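Long-range contact in alcohol oxidase (Myceliophthora thermophila, PDB 6F74), which probably oxidises alcohol-type substrates with the help of bound FAD, as a VAO-type flavoprotein oxidase: residues P95-A107 against P117-A129. Numbering follows the deposited sequence.
With NAG (2-acetamido-2-deoxy-beta-D-glucopyranose), chain E; FAD (flavin-adenine dinucleotide), chain I.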
loop_
_atom_site.group_PDB
_atom_site.type_symbol
_atom_site.label_atom_id
_atom_site.label_comp_id
_atom_site.label_asym_id
_atom_site.label_seq_id
_atom_site.Cartn_x
_atom_site.Cartn_y
_atom_site.Cartn_z
ATOM N N PRO A 95 12.247 10.742 9.721
ATOM C CA PRO A 95 12.793 10.189 8.476
ATOM C C PRO A 95 12.812 8.680 8.369
ATOM O O PRO A 95 12.769 8.167 7.260
ATOM C CB PRO A 95 14.224 10.726 8.450
ATOM C CG PRO A 95 14.509 11.272 9.794
ATOM C CD PRO A 95 13.199 11.699 10.336
ATOM N N ILE A 96 12.923 7.968 9.488
ATOM C CA ILE A 96 12.827 6.507 9.490
ATOM C C ILE A 96 11.627 6.007 10.324
ATOM O O ILE A 96 11.622 4.885 10.841
ATOM C CB ILE A 96 14.121 5.823 9.919
ATOM C CG1 ILE A 96 14.539 6.288 11.302
ATOM C CG2 ILE A 96 15.228 6.149 8.913
ATOM C CD1 ILE A 96 15.563 5.393 11.955
ATOM N N GLY A 97 10.613 6.846 10.419
ATOM C CA GLY A 97 9.352 6.432 11.009
ATOM C C GLY A 97 8.589 5.584 10.013
ATOM O O GLY A 97 8.501 5.951 8.823
ATOM N N ARG A 98 8.054 4.466 10.497
ATOM C CA ARG A 98 7.389 3.496 9.666
ATOM C C ARG A 98 6.009 3.132 10.207
ATOM O O ARG A 98 5.869 2.701 11.350
ATOM C CB ARG A 98 8.245 2.237 9.599
ATOM C CG ARG A 98 9.583 2.470 8.887
ATOM C CD ARG A 98 9.421 2.517 7.397
ATOM N NE ARG A 98 10.675 2.823 6.725
ATOM C CZ ARG A 98 11.205 4.040 6.574
ATOM N NH1 ARG A 98 10.619 5.116 7.087
ATOM N NH2 ARG A 98 12.390 4.181 5.965
ATOM N N ASN A 99 4.977 3.339 9.391
ATOM C CA ASN A 99 3.626 2.960 9.789
ATOM C C ASN A 99 3.530 1.438 10.048
ATOM O O ASN A 99 3.028 1.006 11.056
ATOM C CB ASN A 99 2.638 3.353 8.708
ATOM C CG ASN A 99 2.106 4.742 8.886
ATOM O OD1 ASN A 99 0.918 4.904 9.061
ATOM N ND2 ASN A 99 2.972 5.748 8.837
ATOM N N TYR A 100 4.018 0.657 9.102
ATOM C CA TYR A 100 4.047 -0.770 9.214
ATOM C C TYR A 100 5.512 -1.264 9.185
ATOM O O TYR A 100 5.989 -1.750 8.186
ATOM C CB TYR A 100 3.255 -1.360 8.076
ATOM C CG TYR A 100 1.801 -0.940 8.056
ATOM C CD1 TYR A 100 0.923 -1.293 9.076
ATOM C CD2 TYR A 100 1.305 -0.213 6.994
ATOM C CE1 TYR A 100 -0.408 -0.908 9.046
ATOM C CE2 TYR A 100 -0.034 0.149 6.923
ATOM C CZ TYR A 100 -0.894 -0.175 7.942
ATOM O OH TYR A 100 -2.202 0.233 7.830
ATOM N N PRO A 101 6.229 -1.119 10.299
ATOM C CA PRO A 101 7.671 -1.400 10.284
ATOM C C PRO A 101 7.961 -2.838 9.918
ATOM O O PRO A 101 7.340 -3.740 10.484
ATOM C CB PRO A 101 8.090 -1.100 11.729
ATOM C CG PRO A 101 6.844 -1.225 12.528
ATOM C CD PRO A 101 5.775 -0.682 11.635
ATOM N N TYR A 102 8.855 -3.043 8.961
ATOM C CA TYR A 102 9.034 -4.358 8.345
ATOM C C TYR A 102 9.706 -5.344 9.338
ATOM O O TYR A 102 9.448 -6.544 9.317
ATOM C CB TYR A 102 9.798 -4.259 7.018
ATOM C CG TYR A 102 9.966 -5.613 6.361
ATOM C CD1 TYR A 102 8.889 -6.261 5.796
ATOM C CD2 TYR A 102 11.189 -6.275 6.383
ATOM C CE1 TYR A 102 9.016 -7.506 5.220
ATOM C CE2 TYR A 102 11.330 -7.541 5.823
ATOM C CZ TYR A 102 10.232 -8.146 5.241
ATOM O OH TYR A 102 10.356 -9.385 4.679
ATOM N N ASN A 103 10.550 -4.805 10.215
ATOM C CA ASN A 103 11.308 -5.591 11.182
ATOM C C ASN A 103 11.630 -4.692 12.359
ATOM O O ASN A 103 12.592 -3.915 12.304
ATOM C CB ASN A 103 12.588 -6.123 10.551
ATOM C CG ASN A 103 13.242 -7.228 11.359
ATOM O OD1 ASN A 103 12.661 -7.750 12.318
ATOM N ND2 ASN A 103 14.464 -7.586 10.967
ATOM N N ILE A 104 10.823 -4.807 13.415
ATOM C CA ILE A 104 10.996 -3.993 14.632
ATOM C C ILE A 104 12.230 -4.516 15.383
ATOM O O ILE A 104 12.153 -5.518 16.129
ATOM C CB ILE A 104 9.722 -4.027 15.527
ATOM C CG1 ILE A 104 8.508 -3.449 14.790
ATOM C CG2 ILE A 104 9.922 -3.258 16.832
ATOM C CD1 ILE A 104 7.181 -3.577 15.520
ATOM N N THR A 105 13.367 -3.864 15.152
ATOM C CA THR A 105 14.625 -4.179 15.828
ATOM C C THR A 105 14.942 -3.198 16.967
ATOM O O THR A 105 15.979 -3.315 17.607
ATOM C CB THR A 105 15.790 -4.175 14.825
ATOM O OG1 THR A 105 15.870 -2.891 14.131
ATOM C CG2 THR A 105 15.589 -5.328 13.830
ATOM N N CYS A 106 14.055 -2.228 17.187
ATOM C CA CYS A 106 14.119 -1.341 18.339
ATOM C C CYS A 106 12.718 -1.032 18.822
ATOM O O CYS A 106 12.131 -0.009 18.475
ATOM C CB CYS A 106 14.889 -0.057 17.966
ATOM S SG CYS A 106 15.057 1.094 19.338
ATOM N N ALA A 107 12.171 -1.957 19.605
ATOM C CA ALA A 107 10.764 -1.886 20.038
ATOM C C ALA A 107 10.539 -0.730 21.019
ATOM O O ALA A 107 11.412 -0.441 21.833
ATOM C CB ALA A 107 10.338 -3.205 20.668
ATOM N N PRO A 117 13.388 -3.790 28.437
ATOM C CA PRO A 117 14.041 -3.724 27.137
ATOM C C PRO A 117 14.845 -4.994 26.796
ATOM O O PRO A 117 15.408 -5.642 27.680
ATOM C CB PRO A 117 14.987 -2.510 27.277
ATOM C CG PRO A 117 15.275 -2.404 28.733
ATOM C CD PRO A 117 14.052 -2.917 29.432
ATOM N N THR A 118 14.881 -5.306 25.499
ATOM C CA THR A 118 15.748 -6.355 24.979
ATOM C C THR A 118 16.929 -5.597 24.384
ATOM O O THR A 118 17.879 -5.291 25.105
ATOM C CB THR A 118 15.023 -7.242 23.960
ATOM O OG1 THR A 118 14.408 -6.443 22.925
ATOM C CG2 THR A 118 13.929 -8.050 24.673
ATOM N N SER A 119 16.870 -5.290 23.093
ATOM C CA SER A 119 17.923 -4.540 22.452
ATOM C C SER A 119 17.357 -3.572 21.464
ATOM O O SER A 119 16.202 -3.732 21.038
ATOM C CB SER A 119 18.863 -5.515 21.740
ATOM O OG SER A 119 20.113 -5.051 22.000
ATOM N N CYS A 120 18.135 -2.561 21.098
ATOM C CA CYS A 120 17.699 -1.557 20.125
ATOM C C CYS A 120 18.820 -1.344 19.115
ATOM O O CYS A 120 19.870 -0.795 19.440
ATOM C CB CYS A 120 17.399 -0.251 20.802
ATOM S SG CYS A 120 17.055 1.132 19.654
ATOM N N ILE A 121 18.567 -1.773 17.878
ATOM C CA ILE A 121 19.424 -1.382 16.754
ATOM C C ILE A 121 18.600 -0.745 15.635
ATOM O O ILE A 121 17.371 -0.884 15.585
ATOM C CB ILE A 121 20.268 -2.551 16.215
ATOM C CG1 ILE A 121 19.384 -3.621 15.603
ATOM C CG2 ILE A 121 21.177 -3.086 17.325
ATOM C CD1 ILE A 121 20.162 -4.699 14.832
ATOM N N LEU A 122 19.320 -0.090 14.737
ATOM C CA LEU A 122 18.722 0.502 13.541
ATOM C C LEU A 122 18.115 -0.586 12.654
ATOM O O LEU A 122 16.995 -0.456 12.128
ATOM C CB LEU A 122 19.785 1.316 12.787
ATOM C CG LEU A 122 19.313 2.322 11.743
ATOM C CD1 LEU A 122 18.397 3.416 12.227
ATOM C CD2 LEU A 122 20.530 3.024 11.195
ATOM N N GLY A 123 18.865 -1.678 12.523
ATOM C CA GLY A 123 18.476 -2.781 11.669
ATOM C C GLY A 123 18.677 -2.431 10.213
ATOM O O GLY A 123 19.764 -1.982 9.795
ATOM N N SER A 124 17.622 -2.643 9.444
ATOM C CA SER A 124 17.608 -2.403 8.035
ATOM C C SER A 124 17.067 -1.010 7.687
ATOM O O SER A 124 16.796 -0.725 6.524
ATOM C CB SER A 124 16.777 -3.485 7.361
ATOM O OG SER A 124 15.452 -3.522 7.884
ATOM N N LEU A 125 16.907 -0.142 8.670
ATOM C CA LEU A 125 16.492 1.219 8.391
ATOM C C LEU A 125 17.707 2.011 7.970
ATOM O O LEU A 125 18.789 1.730 8.455
ATOM C CB LEU A 125 15.833 1.857 9.620
ATOM C CG LEU A 125 14.525 1.233 10.110
ATOM C CD1 LEU A 125 14.028 1.939 11.345
ATOM C CD2 LEU A 125 13.451 1.303 9.057
ATOM N N PRO A 126 17.536 3.008 7.075
ATOM C CA PRO A 126 18.628 3.876 6.636
ATOM C C PRO A 126 19.369 4.571 7.767
ATOM O O PRO A 126 18.771 4.972 8.768
ATOM C CB PRO A 126 17.917 4.939 5.770
ATOM C CG PRO A 126 16.713 4.257 5.280
ATOM C CD PRO A 126 16.270 3.357 6.400
ATOM N N TYR A 127 20.677 4.718 7.564
ATOM C CA TYR A 127 21.610 5.273 8.546
ATOM C C TYR A 127 21.700 6.804 8.453
ATOM O O TYR A 127 21.892 7.495 9.460
ATOM C CB TYR A 127 22.953 4.582 8.334
ATOM C CG TYR A 127 24.022 4.817 9.384
ATOM C CD1 TYR A 127 24.093 4.033 10.551
ATOM C CD2 TYR A 127 24.989 5.785 9.189
ATOM C CE1 TYR A 127 25.083 4.220 11.477
ATOM C CE2 TYR A 127 25.976 6.004 10.134
ATOM C CZ TYR A 127 26.038 5.211 11.258
ATOM O OH TYR A 127 27.048 5.481 12.146
ATOM N N TYR A 128 21.567 7.345 7.254
ATOM C CA TYR A 128 21.430 8.796 7.066
ATOM C C TYR A 128 20.213 9.065 6.222
ATOM O O TYR A 128 19.842 8.230 5.398
ATOM C CB TYR A 128 22.652 9.394 6.345
ATOM C CG TYR A 128 23.866 9.638 7.206
ATOM C CD1 TYR A 128 23.942 10.749 8.042
ATOM C CD2 TYR A 128 24.945 8.784 7.163
ATOM C CE1 TYR A 128 25.085 11.002 8.808
ATOM C CE2 TYR A 128 26.075 9.004 7.915
ATOM C CZ TYR A 128 26.149 10.113 8.754
ATOM O OH TYR A 128 27.282 10.307 9.517
ATOM N N ALA A 129 19.599 10.214 6.423
ATOM C CA ALA A 129 18.565 10.713 5.524
ATOM C C ALA A 129 18.854 12.144 5.136
ATOM O O ALA A 129 19.375 12.907 5.942
ATOM C CB ALA A 129 17.202 10.625 6.195
HETATM C C1 NAG E . 15.229 -8.640 11.564
HETATM C C2 NAG E . 15.537 -9.623 10.433
HETATM C C3 NAG E . 16.465 -10.722 10.932
HETATM C C4 NAG E . 17.721 -10.149 11.552
HETATM C C5 NAG E . 17.338 -9.138 12.623
HETATM C C6 NAG E . 18.514 -8.366 13.174
HETATM C C7 NAG E . 13.924 -10.148 8.615
HETATM C C8 NAG E . 12.734 -10.961 8.225
HETATM N N2 NAG E . 14.359 -10.296 9.886
HETATM O O3 NAG E . 16.839 -11.564 9.848
HETATM O O4 NAG E . 18.505 -11.218 12.097
HETATM O O5 NAG E . 16.500 -8.169 12.032
HETATM O O6 NAG E . 19.172 -7.630 12.123
HETATM O O7 NAG E . 14.436 -9.400 7.792
HETATM P PA FAD I . 6.865 4.861 0.971
HETATM O O1A FAD I . 7.226 3.851 2.057
HETATM O O2A FAD I . 7.351 6.261 1.175
HETATM O O5B FAD I . 7.405 4.285 -0.396
HETATM C C5B FAD I . 6.871 3.091 -0.899
HETATM C C4B FAD I . 7.746 2.603 -2.040
HETATM O O4B FAD I . 7.659 3.575 -3.068
HETATM C C3B FAD I . 9.217 2.463 -1.741
HETATM O O3B FAD I . 9.734 1.451 -2.613
HETATM C C2B FAD I . 9.817 3.776 -2.179
HETATM O O2B FAD I . 11.160 3.699 -2.673
HETATM C C1B FAD I . 8.929 4.152 -3.334
HETATM N N9A FAD I . 8.728 5.588 -3.557
HETATM C C8A FAD I . 8.044 6.434 -2.774
HETATM N N7A FAD I . 8.029 7.672 -3.303
HETATM C C5A FAD I . 8.705 7.608 -4.446
HETATM C C6A FAD I . 9.039 8.582 -5.486
HETATM N N6A FAD I . 8.596 9.848 -5.315
HETATM N N1A FAD I . 9.778 8.147 -6.539
HETATM C C2A FAD I . 10.187 6.855 -6.635
HETATM N N3A FAD I . 9.892 5.898 -5.718
HETATM C C4A FAD I . 9.159 6.232 -4.624
HETATM N N1 FAD I . -2.952 1.308 -0.308
HETATM C C2 FAD I . -4.111 1.272 -1.005
HETATM O O2 FAD I . -4.091 0.848 -2.188
HETATM N N3 FAD I . -5.276 1.702 -0.480
HETATM C C4 FAD I . -5.374 2.162 0.780
HETATM O O4 FAD I . -6.458 2.541 1.269
HETATM C C4X FAD I . -4.157 2.216 1.617
HETATM N N5 FAD I . -4.195 2.658 2.890
HETATM C C5X FAD I . -3.060 2.704 3.630
HETATM C C6 FAD I . -3.115 3.183 4.938
HETATM C C7 FAD I . -1.982 3.269 5.728
HETATM C C7M FAD I . -2.224 3.785 7.125
HETATM C C8 FAD I . -0.664 2.855 5.168
HETATM C C8M FAD I . 0.638 2.961 5.951
HETATM C C9 FAD I . -0.608 2.354 3.871
HETATM C C9A FAD I . -1.751 2.264 3.058
HETATM N N10 FAD I . -1.726 1.789 1.718
HETATM C C10 FAD I . -2.917 1.748 0.980
HETATM C "C1'" FAD I . -0.503 1.244 1.082
HETATM C "C2'" FAD I . 0.311 2.107 0.176
HETATM O "O2'" FAD I . -0.311 2.076 -1.107
HETATM C "C3'" FAD I . 1.718 1.515 0.043
HETATM O "O3'" FAD I . 2.307 1.256 1.330
HETATM C "C4'" FAD I . 2.635 2.413 -0.776
HETATM O "O4'" FAD I . 3.928 1.810 -0.879
HETATM C "C5'" FAD I . 2.742 3.801 -0.163
HETATM O "O5'" FAD I . 3.590 4.624 -0.945
HETATM P P FAD I . 4.328 5.753 -0.117
HETATM O O1P FAD I . 3.337 6.484 0.746
HETATM O O2P FAD I . 5.164 6.508 -1.096
HETATM O O3P FAD I . 5.248 4.830 0.843
HETATM O O HOH W 1 14.854 -2.921 11.305
HETATM O O HOH W 2 15.924 -5.814 9.144
HETATM O O HOH W 3 13.649 -4.180 20.347
#
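C120 is joined to C106 by a disulfide, SG to SG 2.0 Å, whose chi3 of -87° is the relaxed value for such a bridge. Beside it, I121 N donates to T105 O at 3.0 Å and nearly straight (168°), while T105 OG1 returns a bond to I121 O at 2.9 Å. Threonine suits this place: its hydroxyl, set between backbone N and carbonyl carbon (chi1 56°), also accepts a hydrogen bond from a water that donates to N103 O as well, and its CG2 lies against the glycan on N103. L122 CD1 meets I96 CD1 tightly at 3.5 Å, the two side chains crossing at about a right angle. G123 follows in a type II' turn, where its positive phi favours glycine and a CB would strike T105 OG1. L125 then spreads its two methyls, CD1 on I96 CD1 and CD2 3.9 Å from R98 NE, as R98 carries its guanidinium on to D166 and E172. P126 sets its ring carbon CD on I96 CG2, and A129 brings strand 128-131 against P95. At the bend of 95-107, Y100 sets CE2 3.1 Å from FAD C8M; an alanine here would probably leave the dimethylbenzene end of the flavin without that aromatic neighbour. The arrangement is a disulfide-closed loop, just after the N-glycosylation sequon N103-I104-T105, that leads from the flavin pocket into the four-stranded mixed sheet of a PCMH-type FAD-binding domain.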